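Glutathione S-transferase (Lodderomyces elongisporus, PDB 4IVF) binds two glutathione molecules per subunit and, as a glutathione transferase homolog, probably catalyses glutathione-dependent conjugation or thiol exchange. Local coordinates at residues Lys6-Tyr11 with Ile23-Leu28; Asn53-Ile58 with Leu75-Ala80; Pro59-Pro64 with Gln83-Thr88. One frame throughout, in Å; residues are numbered along the deposited sequence.

Overall arrangement
The three contacts fall within the thioredoxin-like N-terminal domain and are buried, yet their chemistry changes with place. Interactions 1 and 3, with centres about 8 Å apart, seat helices 16-27 and 78-89 against neighbouring strands, 8-12 and 60-63, of one sheet. Interaction 1 is wholly apolar; interaction 3 adds a tyrosine-aspartate hydrogen bond. Interaction 2 instead lies at the glutathione site, and its polar groups turn mostly to ligand and dimer partner. Interactions 2 and 3 both meet the second subunit and share helix 78-89, and a backbone hydrogen bond between L75 and I61 and another between the S76 and T60 hydroxyls connect the two across adjacent strands.

Interaction 1. Residues Lys6-Tyr11 with Ile23-Leu28; sequences KPIKLY and IFLEVL
L25, on helix 16-27, points its side chain at strand 8-12 and meets it through two methyl groups, one for I8 and one for L10. It illustrates how a single branched residue can join a helix to two positions of a strand. The backbones stay well apart: the nearest CA atoms, those of I8 and L25, are 9.1 Å from each other, and side chains bridge the rest.

From CB, which heads toward the sheet, the L25 chain turns at CG, set anti to the carbonyl carbon (chi1 -70°). Neither CB nor CG touches the strand; the contact is left to the fork beyond them. CD1 reaches CD2 of L10 at 4.2 Å. The other branch, CD2, goes to CD1 of I8, also at 4.2 Å. The strand residues answer with their own ends. I8 sends CG1 and then CD1 out in an extended chain (chi2 179°), while L10 simply offers its CD2 methyl. Both strand side chains cross obliquely over the leucine.

I8 and L10 are alternate residues on the same face of the strand, whereas K9 between them points away. The strand is tied by backbone hydrogen bonds to E33 and Q35 of strand 32-36 on one flank and to N62 on the other. Strand 8-12, helix 16-27 and strand 32-36 form a beta-alpha-beta unit, the opening of the thioredoxin-like fold, and L85 of helix 78-89 also packs on L25.

No hydrogen bond links the two segments, and all three touching residues are buried. Their association therefore rests on van der Waals packing and the exclusion of water. Such packing has no bond direction to impose, and this contact contributes to the seat of the helix together with neighbours such as L85.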
loop_
_atom_site.group_PDB
_atom_site.type_symbol
_atom_site.label_atom_id
_atom_site.label_comp_id
_atom_site.label_asym_id
_atom_site.label_seq_id
_atom_site.Cartn_x
_atom_site.Cartn_y
_atom_site.Cartn_z
ATOM N N LYS F 6 -9.584 20.050 17.731
ATOM C CA LYS F 6 -8.269 20.671 17.602
ATOM C C LYS F 6 -7.714 20.501 16.182
ATOM O O LYS F 6 -8.061 19.537 15.482
ATOM C CB LYS F 6 -7.295 20.076 18.626
ATOM C CG LYS F 6 -7.432 20.657 20.033
ATOM C CD LYS F 6 -6.792 19.751 21.077
ATOM C CE LYS F 6 -6.606 20.460 22.416
ATOM N NZ LYS F 6 -7.891 20.911 23.019
ATOM N N PRO F 7 -6.852 21.441 15.746
ATOM C CA PRO F 7 -6.229 21.310 14.420
ATOM C C PRO F 7 -5.366 20.052 14.308
ATOM O O PRO F 7 -4.620 19.727 15.231
ATOM C CB PRO F 7 -5.342 22.564 14.315
ATOM C CG PRO F 7 -5.908 23.531 15.307
ATOM C CD PRO F 7 -6.455 22.690 16.423
ATOM N N ILE F 8 -5.472 19.367 13.176
ATOM C CA ILE F 8 -4.626 18.230 12.859
ATOM C C ILE F 8 -3.332 18.758 12.255
ATOM O O ILE F 8 -3.366 19.610 11.379
ATOM C CB ILE F 8 -5.332 17.272 11.875
ATOM C CG1 ILE F 8 -6.529 16.615 12.562
ATOM C CG2 ILE F 8 -4.371 16.206 11.346
ATOM C CD1 ILE F 8 -7.304 15.680 11.655
ATOM N N LYS F 9 -2.187 18.288 12.742
ATOM C CA LYS F 9 -0.918 18.766 12.208
ATOM C C LYS F 9 -0.493 17.882 11.042
ATOM O O LYS F 9 -0.405 16.657 11.178
ATOM C CB LYS F 9 0.170 18.827 13.286
ATOM C CG LYS F 9 1.548 19.271 12.772
ATOM C CD LYS F 9 1.748 20.793 12.807
ATOM C CE LYS F 9 3.240 21.133 12.898
ATOM N NZ LYS F 9 3.590 22.603 12.940
ATOM N N LEU F 10 -0.240 18.516 9.899
ATOM C CA LEU F 10 0.158 17.811 8.691
ATOM C C LEU F 10 1.606 18.134 8.319
ATOM O O LEU F 10 1.934 19.285 8.015
ATOM C CB LEU F 10 -0.769 18.184 7.533
ATOM C CG LEU F 10 -0.388 17.625 6.169
ATOM C CD1 LEU F 10 -0.370 16.095 6.189
ATOM C CD2 LEU F 10 -1.354 18.132 5.083
ATOM N N TYR F 11 2.463 17.118 8.359
ATOM C CA TYR F 11 3.840 17.244 7.906
ATOM C C TYR F 11 3.844 16.833 6.443
ATOM O O TYR F 11 3.531 15.691 6.105
ATOM C CB TYR F 11 4.777 16.353 8.734
ATOM C CG TYR F 11 4.774 16.717 10.209
ATOM C CD1 TYR F 11 5.474 17.820 10.668
ATOM C CD2 TYR F 11 4.050 15.975 11.137
ATOM C CE1 TYR F 11 5.459 18.179 12.001
ATOM C CE2 TYR F 11 4.036 16.334 12.488
ATOM C CZ TYR F 11 4.754 17.430 12.909
ATOM O OH TYR F 11 4.756 17.807 14.233
ATOM N N ILE F 23 -5.915 17.182 0.205
ATOM C CA ILE F 23 -7.218 17.075 -0.451
ATOM C C ILE F 23 -8.267 16.379 0.438
ATOM O O ILE F 23 -9.389 16.867 0.572
ATOM C CB ILE F 23 -7.126 16.347 -1.802
ATOM C CG1 ILE F 23 -6.351 17.201 -2.810
ATOM C CG2 ILE F 23 -8.527 16.040 -2.341
ATOM C CD1 ILE F 23 -5.959 16.461 -4.045
ATOM N N PHE F 24 -7.919 15.248 1.047
ATOM C CA PHE F 24 -8.927 14.548 1.848
ATOM C C PHE F 24 -9.345 15.347 3.072
ATOM O O PHE F 24 -10.526 15.379 3.414
ATOM C CB PHE F 24 -8.508 13.138 2.257
ATOM C CG PHE F 24 -9.671 12.256 2.585
ATOM C CD1 PHE F 24 -10.794 12.249 1.763
ATOM C CD2 PHE F 24 -9.658 11.442 3.701
ATOM C CE1 PHE F 24 -11.893 11.443 2.058
ATOM C CE2 PHE F 24 -10.740 10.635 4.005
ATOM C CZ PHE F 24 -11.869 10.632 3.179
ATOM N N LEU F 25 -8.381 15.999 3.720
ATOM C CA LEU F 25 -8.692 16.864 4.850
ATOM C C LEU F 25 -9.661 17.974 4.439
ATOM O O LEU F 25 -10.606 18.278 5.167
ATOM C CB LEU F 25 -7.417 17.453 5.464
ATOM C CG LEU F 25 -6.496 16.478 6.208
ATOM C CD1 LEU F 25 -5.130 17.117 6.490
ATOM C CD2 LEU F 25 -7.138 16.008 7.511
ATOM N N GLU F 26 -9.424 18.576 3.277
ATOM C CA GLU F 26 -10.292 19.647 2.791
ATOM C C GLU F 26 -11.705 19.122 2.487
ATOM O O GLU F 26 -12.703 19.764 2.812
ATOM C CB GLU F 26 -9.695 20.308 1.547
ATOM C CG GLU F 26 -8.437 21.133 1.805
ATOM C CD GLU F 26 -8.707 22.387 2.622
ATOM O OE1 GLU F 26 -9.887 22.768 2.780
ATOM O OE2 GLU F 26 -7.735 22.999 3.108
ATOM N N VAL F 27 -11.772 17.949 1.867
ATOM C CA VAL F 27 -13.038 17.309 1.561
ATOM C C VAL F 27 -13.825 17.050 2.842
ATOM O O VAL F 27 -15.028 17.274 2.888
ATOM C CB VAL F 27 -12.815 15.993 0.792
ATOM C CG1 VAL F 27 -14.076 15.143 0.797
ATOM C CG2 VAL F 27 -12.386 16.290 -0.631
ATOM N N LEU F 28 -13.136 16.607 3.891
ATOM C CA LEU F 28 -13.798 16.282 5.153
ATOM C C LEU F 28 -14.129 17.512 6.000
ATOM O O LEU F 28 -14.772 17.391 7.039
ATOM C CB LEU F 28 -12.945 15.323 5.981
ATOM C CG LEU F 28 -12.741 13.889 5.515
ATOM C CD1 LEU F 28 -11.706 13.226 6.410
ATOM C CD2 LEU F 28 -14.023 13.148 5.564
#

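Interaction 2. Residues Asn53-Ile58 with Leu75-Ala80. With GSH (glutathione), chain U; GSH (glutathione), chain T.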
loop_
_atom_site.group_PDB
_atom_site.type_symbol
_atom_site.label_atom_id
_atom_site.label_comp_id
_atom_site.label_asym_id
_atom_site.label_seq_id
_atom_site.Cartn_x
_atom_site.Cartn_y
_atom_site.Cartn_z
ATOM N N ASN F 53 8.461 9.374 12.619
ATOM C CA ASN F 53 8.248 8.474 11.512
ATOM C C ASN F 53 9.555 7.838 11.067
ATOM O O ASN F 53 10.310 8.439 10.305
ATOM C CB ASN F 53 7.609 9.227 10.345
ATOM C CG ASN F 53 7.478 8.368 9.101
ATOM O OD1 ASN F 53 7.615 7.142 9.160
ATOM N ND2 ASN F 53 7.211 9.007 7.969
ATOM N N PRO F 54 9.801 6.599 11.511
ATOM C CA PRO F 54 11.026 5.831 11.255
ATOM C C PRO F 54 11.398 5.780 9.774
ATOM O O PRO F 54 12.577 5.710 9.436
ATOM C CB PRO F 54 10.661 4.422 11.735
ATOM C CG PRO F 54 9.549 4.622 12.691
ATOM C CD PRO F 54 8.770 5.780 12.172
ATOM N N ASN F 55 10.401 5.800 8.900
ATOM C CA ASN F 55 10.652 5.740 7.462
ATOM C C ASN F 55 11.288 7.026 6.900
ATOM O O ASN F 55 11.912 7.008 5.844
ATOM C CB ASN F 55 9.350 5.406 6.715
ATOM C CG ASN F 55 9.583 5.029 5.267
ATOM O OD1 ASN F 55 10.613 4.460 4.915
ATOM N ND2 ASN F 55 8.615 5.341 4.418
ATOM N N GLY F 56 11.123 8.134 7.611
ATOM C CA GLY F 56 11.717 9.396 7.206
ATOM C C GLY F 56 11.202 9.935 5.886
ATOM O O GLY F 56 11.983 10.369 5.034
ATOM N N ARG F 57 9.881 9.895 5.716
ATOM C CA ARG F 57 9.227 10.460 4.540
ATOM C C ARG F 57 7.941 11.175 4.935
ATOM O O ARG F 57 7.383 10.921 5.992
ATOM C CB ARG F 57 8.905 9.366 3.524
ATOM C CG ARG F 57 10.099 8.520 3.116
ATOM C CD ARG F 57 9.695 7.552 2.032
ATOM N NE ARG F 57 10.128 7.994 0.715
ATOM C CZ ARG F 57 10.004 7.270 -0.392
ATOM N NH1 ARG F 57 9.446 6.062 -0.344
ATOM N NH2 ARG F 57 10.434 7.764 -1.547
ATOM N N ILE F 58 7.479 12.083 4.087
ATOM C CA ILE F 58 6.199 12.726 4.309
ATOM C C ILE F 58 5.203 12.004 3.405
ATOM O O ILE F 58 5.613 11.352 2.447
ATOM C CB ILE F 58 6.277 14.258 4.014
ATOM C CG1 ILE F 58 6.697 14.514 2.561
ATOM C CG2 ILE F 58 7.207 14.976 5.046
ATOM C CD1 ILE F 58 5.527 14.739 1.604
ATOM N N LEU F 75 0.778 9.319 12.834
ATOM C CA LEU F 75 0.488 8.310 11.827
ATOM C C LEU F 75 1.126 8.663 10.491
ATOM O O LEU F 75 0.991 9.787 10.001
ATOM C CB LEU F 75 -1.023 8.201 11.646
ATOM C CG LEU F 75 -1.601 6.948 11.000
ATOM C CD1 LEU F 75 -1.079 5.705 11.707
ATOM C CD2 LEU F 75 -3.111 7.010 11.110
ATOM N N SER F 76 1.816 7.690 9.905
ATOM C CA SER F 76 2.417 7.842 8.590
ATOM C C SER F 76 1.828 6.843 7.593
ATOM O O SER F 76 1.028 5.985 7.980
ATOM C CB SER F 76 3.929 7.687 8.683
ATOM O OG SER F 76 4.464 8.777 9.403
ATOM N N GLN F 77 2.262 6.962 6.338
ATOM C CA GLN F 77 1.747 6.227 5.165
ATOM C C GLN F 77 0.395 6.751 4.713
ATOM O O GLN F 77 -0.596 6.581 5.414
ATOM C CB GLN F 77 1.654 4.717 5.410
ATOM C CG GLN F 77 2.977 4.025 5.519
ATOM C CD GLN F 77 3.731 4.067 4.223
ATOM O OE1 GLN F 77 3.136 4.035 3.141
ATOM N NE2 GLN F 77 5.048 4.155 4.312
ATOM N N THR F 78 0.356 7.366 3.530
ATOM C CA THR F 78 -0.893 7.925 2.996
ATOM C C THR F 78 -2.059 6.948 3.062
ATOM O O THR F 78 -3.187 7.349 3.336
ATOM C CB THR F 78 -0.760 8.439 1.533
ATOM O OG1 THR F 78 -0.430 7.355 0.662
ATOM C CG2 THR F 78 0.298 9.512 1.423
ATOM N N GLY F 79 -1.779 5.667 2.839
ATOM C CA GLY F 79 -2.819 4.651 2.875
ATOM C C GLY F 79 -3.429 4.478 4.256
ATOM O O GLY F 79 -4.651 4.336 4.408
ATOM N N ALA F 80 -2.579 4.481 5.274
ATOM C CA ALA F 80 -3.058 4.355 6.644
ATOM C C ALA F 80 -3.738 5.650 7.083
ATOM O O ALA F 80 -4.764 5.625 7.764
ATOM C CB ALA F 80 -1.884 4.005 7.605
HETATM N N1 GSH U . 4.455 5.052 0.862
HETATM C CA1 GSH U . 4.522 6.435 1.235
HETATM C C1 GSH U . 3.173 6.996 1.368
HETATM O O11 GSH U . 2.914 7.820 2.273
HETATM O O12 GSH U . 2.264 6.670 0.572
HETATM C CB1 GSH U . 5.321 7.217 0.198
HETATM C CG1 GSH U . 5.718 8.508 0.795
HETATM C CD1 GSH U . 6.693 9.305 -0.061
HETATM O OE1 GSH U . 7.156 8.883 -1.130
HETATM N N2 GSH U . 7.114 10.669 0.418
HETATM C CA2 GSH U . 8.055 11.429 -0.374
HETATM C C2 GSH U . 9.243 11.760 0.502
HETATM O O2 GSH U . 9.061 12.106 1.674
HETATM C CB2 GSH U . 7.409 12.658 -0.832
HETATM S SG2 GSH U . 5.996 12.268 -1.825
HETATM N N3 GSH U . 10.598 11.677 -0.033
HETATM C CA3 GSH U . 11.716 12.012 0.829
HETATM C C3 GSH U . 12.750 10.957 0.837
HETATM O O31 GSH U . 12.481 9.774 0.531
HETATM O O32 GSH U . 13.926 11.265 1.166
HETATM N N1 GSH T . 13.747 8.519 -2.170
HETATM C CA1 GSH T . 13.284 8.909 -3.479
HETATM C C1 GSH T . 14.175 8.357 -4.509
HETATM O O11 GSH T . 15.099 7.578 -4.182
HETATM O O12 GSH T . 14.008 8.644 -5.714
HETATM C CB1 GSH T . 13.126 10.429 -3.594
HETATM C CG1 GSH T . 12.008 10.775 -4.508
HETATM C CD1 GSH T . 10.634 10.466 -3.912
HETATM O OE1 GSH T . 10.460 10.387 -2.686
HETATM N N2 GSH T . 9.440 10.254 -4.812
HETATM C CA2 GSH T . 8.140 9.954 -4.233
HETATM C C2 GSH T . 7.766 8.532 -4.545
HETATM O O2 GSH T . 8.154 8.015 -5.584
HETATM C CB2 GSH T . 7.120 10.822 -4.819
HETATM S SG2 GSH T . 7.567 12.514 -4.643
HETATM N N3 GSH T . 6.933 7.763 -3.637
HETATM C CA3 GSH T . 6.595 6.399 -3.989
HETATM C C3 GSH T . 5.248 6.054 -3.491
HETATM O O31 GSH T . 4.362 6.932 -3.347
HETATM O O32 GSH T . 5.003 4.851 -3.199
#
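N53 and S76 mark the closest approach of the backbones, their CA atoms 6.6 Å apart, where a type I turn from N53 to G56 lies beside the passage from strand 73-76 to helix 78-89. An Asx turn overlaps it, N53 OD1 accepting from N55 N at 3.1 Å. S76 OG lies against the N53 amide without a well-angled bond and is instead hydrogen-bonded to T60. The side chains of N55 and Q77 cross near a right angle; E117 of the second subunit holds the amide nitrogen of each, and R149 of that subunit holds N55 OD1.

I58, just before the cis-proline P59 characteristic of the thioredoxin-like fold, pairs with the glutathione of chain U through two backbone bonds: its N gives to O2, and its O receives from N2 at 2.6 Å. At the helix start, T78 N and OG1 each take one oxygen of the gamma-glutamyl carboxylate, and N-cap Q77, folded at chi2 (-66°), brings OE1 to N1 at 2.8 Å. R57 lies between both ligands: NE donates to O31 of chain U, whose OE1 sits 3.3 Å above the guanidinium plane, and NH2 reaches OE1 of the chain T glutathione at 2.9 Å.

Interaction 3. Residues Pro59-Pro64 with Gln83-Thr88; sequences PTINDP and QYLADT
Y84 supplies most of the helix's side of this contact, reaching from helix 78-89 to both D63 and I61 of strand 60-63, and it exemplifies how a tyrosine serves apolar and polar neighbours at once. The strand and helix axes approach to 11.8 Å, a gap that side chains span.

The polar part is one short hydrogen bond, from Y84 OH to D63 OD2 at 2.6 Å. With CG anti to the backbone N (chi1 -164°), D63 extends its carboxylate to the edge of the ring, and the two planes stand nearly perpendicular, 84° apart. The hydroxyl meets OD2 from above the carboxylate plane, 40° out of it. Y89 OH is hydrogen-bonded to the same oxygen, while OD1 is bonded to N65 N, so this buried carboxylate is well supplied with partners; two hydroxyls at one oxygen would probably help to stabilise its negative charge.

The apolar part centres on CD1 of I61, which approaches CD2 of Y84 at 4.1 Å and CD2 of L85 more loosely, at 4.5 Å. The methyl comes to the tyrosine obliquely.

Within the helix, Y84 O receives T88 N and T88 OG1 from opposite faces of its carbonyl plane, each at 2.9 Å, and the threonine hydroxyl oxygen also lies over a ring face, offset toward the rim. Y105 of the second subunit packs edge-to-face with Y84.

Strands 60-63 and 73-76 followed by helix 78-89 make the beta-beta-alpha half of the thioredoxin-like domain of glutathione transferases, and this contact joins its first strand to its helix.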
loop_
_atom_site.group_PDB
_atom_site.type_symbol
_atom_site.label_atom_id
_atom_site.label_comp_id
_atom_site.label_asym_id
_atom_site.label_seq_id
_atom_site.Cartn_x
_atom_site.Cartn_y
_atom_site.Cartn_z
ATOM N N PRO F 59 3.895 12.114 3.692
ATOM C CA PRO F 59 3.323 12.882 4.795
ATOM C C PRO F 59 3.196 12.074 6.073
ATOM O O PRO F 59 3.302 10.846 6.082
ATOM C CB PRO F 59 1.936 13.238 4.263
ATOM C CG PRO F 59 1.562 12.045 3.468
ATOM C CD PRO F 59 2.836 11.593 2.801
ATOM N N THR F 60 2.965 12.802 7.155
ATOM C CA THR F 60 2.758 12.231 8.458
ATOM C C THR F 60 1.788 13.190 9.122
ATOM O O THR F 60 1.878 14.403 8.908
ATOM C CB THR F 60 4.088 12.185 9.258
ATOM O OG1 THR F 60 4.968 11.225 8.661
ATOM C CG2 THR F 60 3.844 11.780 10.704
ATOM N N ILE F 61 0.852 12.667 9.904
ATOM C CA ILE F 61 -0.046 13.539 10.656
ATOM C C ILE F 61 0.100 13.345 12.161
ATOM O O ILE F 61 0.604 12.324 12.620
ATOM C CB ILE F 61 -1.533 13.341 10.265
ATOM C CG1 ILE F 61 -1.991 11.932 10.631
ATOM C CG2 ILE F 61 -1.747 13.621 8.770
ATOM C CD1 ILE F 61 -3.474 11.739 10.517
ATOM N N ASN F 62 -0.322 14.353 12.917
ATOM C CA ASN F 62 -0.517 14.216 14.352
ATOM C C ASN F 62 -1.899 14.732 14.673
ATOM O O ASN F 62 -2.193 15.923 14.483
ATOM C CB ASN F 62 0.534 14.981 15.173
ATOM C CG ASN F 62 0.393 14.752 16.686
ATOM O OD1 ASN F 62 -0.698 14.524 17.201
ATOM N ND2 ASN F 62 1.510 14.825 17.399
ATOM N N ASP F 63 -2.738 13.824 15.161
ATOM C CA ASP F 63 -4.088 14.163 15.563
ATOM C C ASP F 63 -4.150 14.291 17.069
ATOM O O ASP F 63 -4.160 13.287 17.777
ATOM C CB ASP F 63 -5.079 13.089 15.102
ATOM C CG ASP F 63 -6.517 13.575 15.140
ATOM O OD1 ASP F 63 -6.765 14.619 15.780
ATOM O OD2 ASP F 63 -7.396 12.922 14.538
ATOM N N PRO F 64 -4.226 15.530 17.569
ATOM C CA PRO F 64 -4.319 15.743 19.022
ATOM C C PRO F 64 -5.702 15.357 19.544
ATOM O O PRO F 64 -5.920 15.300 20.757
ATOM C CB PRO F 64 -4.077 17.248 19.174
ATOM C CG PRO F 64 -4.539 17.839 17.865
ATOM C CD PRO F 64 -4.324 16.784 16.798
ATOM N N GLN F 83 -7.250 5.935 5.536
ATOM C CA GLN F 83 -8.159 5.000 6.201
ATOM C C GLN F 83 -8.541 5.536 7.579
ATOM O O GLN F 83 -9.712 5.498 7.975
ATOM C CB GLN F 83 -7.507 3.609 6.303
ATOM C CG GLN F 83 -8.448 2.441 6.520
ATOM C CD GLN F 83 -9.637 2.396 5.545
ATOM O OE1 GLN F 83 -9.469 2.457 4.322
ATOM N NE2 GLN F 83 -10.845 2.274 6.095
ATOM N N TYR F 84 -7.545 6.055 8.294
ATOM C CA TYR F 84 -7.765 6.644 9.610
ATOM C C TYR F 84 -8.753 7.812 9.579
ATOM O O TYR F 84 -9.695 7.841 10.360
ATOM C CB TYR F 84 -6.443 7.101 10.262
ATOM C CG TYR F 84 -6.703 7.940 11.502
ATOM C CD1 TYR F 84 -7.096 7.348 12.701
ATOM C CD2 TYR F 84 -6.614 9.326 11.452
ATOM C CE1 TYR F 84 -7.380 8.123 13.819
ATOM C CE2 TYR F 84 -6.896 10.102 12.556
ATOM C CZ TYR F 84 -7.270 9.501 13.736
ATOM O OH TYR F 84 -7.539 10.296 14.829
ATOM N N LEU F 85 -8.517 8.778 8.694
ATOM C CA LEU F 85 -9.392 9.947 8.560
ATOM C C LEU F 85 -10.828 9.576 8.171
ATOM O O LEU F 85 -11.802 10.178 8.647
ATOM C CB LEU F 85 -8.816 10.934 7.537
ATOM C CG LEU F 85 -7.484 11.593 7.919
ATOM C CD1 LEU F 85 -6.861 12.322 6.714
ATOM C CD2 LEU F 85 -7.643 12.538 9.114
ATOM N N ALA F 86 -10.956 8.593 7.291
ATOM C CA ALA F 86 -12.267 8.172 6.852
ATOM C C ALA F 86 -12.999 7.491 8.007
ATOM O O ALA F 86 -14.151 7.810 8.279
ATOM C CB ALA F 86 -12.149 7.256 5.647
ATOM N N ASP F 87 -12.329 6.561 8.692
ATOM C CA ASP F 87 -12.917 5.896 9.861
ATOM C C ASP F 87 -13.374 6.905 10.911
ATOM O O ASP F 87 -14.465 6.788 11.460
ATOM C CB ASP F 87 -11.908 4.965 10.548
ATOM C CG ASP F 87 -11.576 3.731 9.735
ATOM O OD1 ASP F 87 -12.282 3.440 8.735
ATOM O OD2 ASP F 87 -10.598 3.046 10.114
ATOM N N THR F 88 -12.520 7.892 11.182
ATOM C CA THR F 88 -12.710 8.791 12.309
ATOM C C THR F 88 -13.643 9.968 12.015
ATOM O O THR F 88 -14.479 10.331 12.847
ATOM C CB THR F 88 -11.340 9.325 12.819
ATOM O OG1 THR F 88 -10.468 8.223 13.099
ATOM C CG2 THR F 88 -11.506 10.161 14.075
#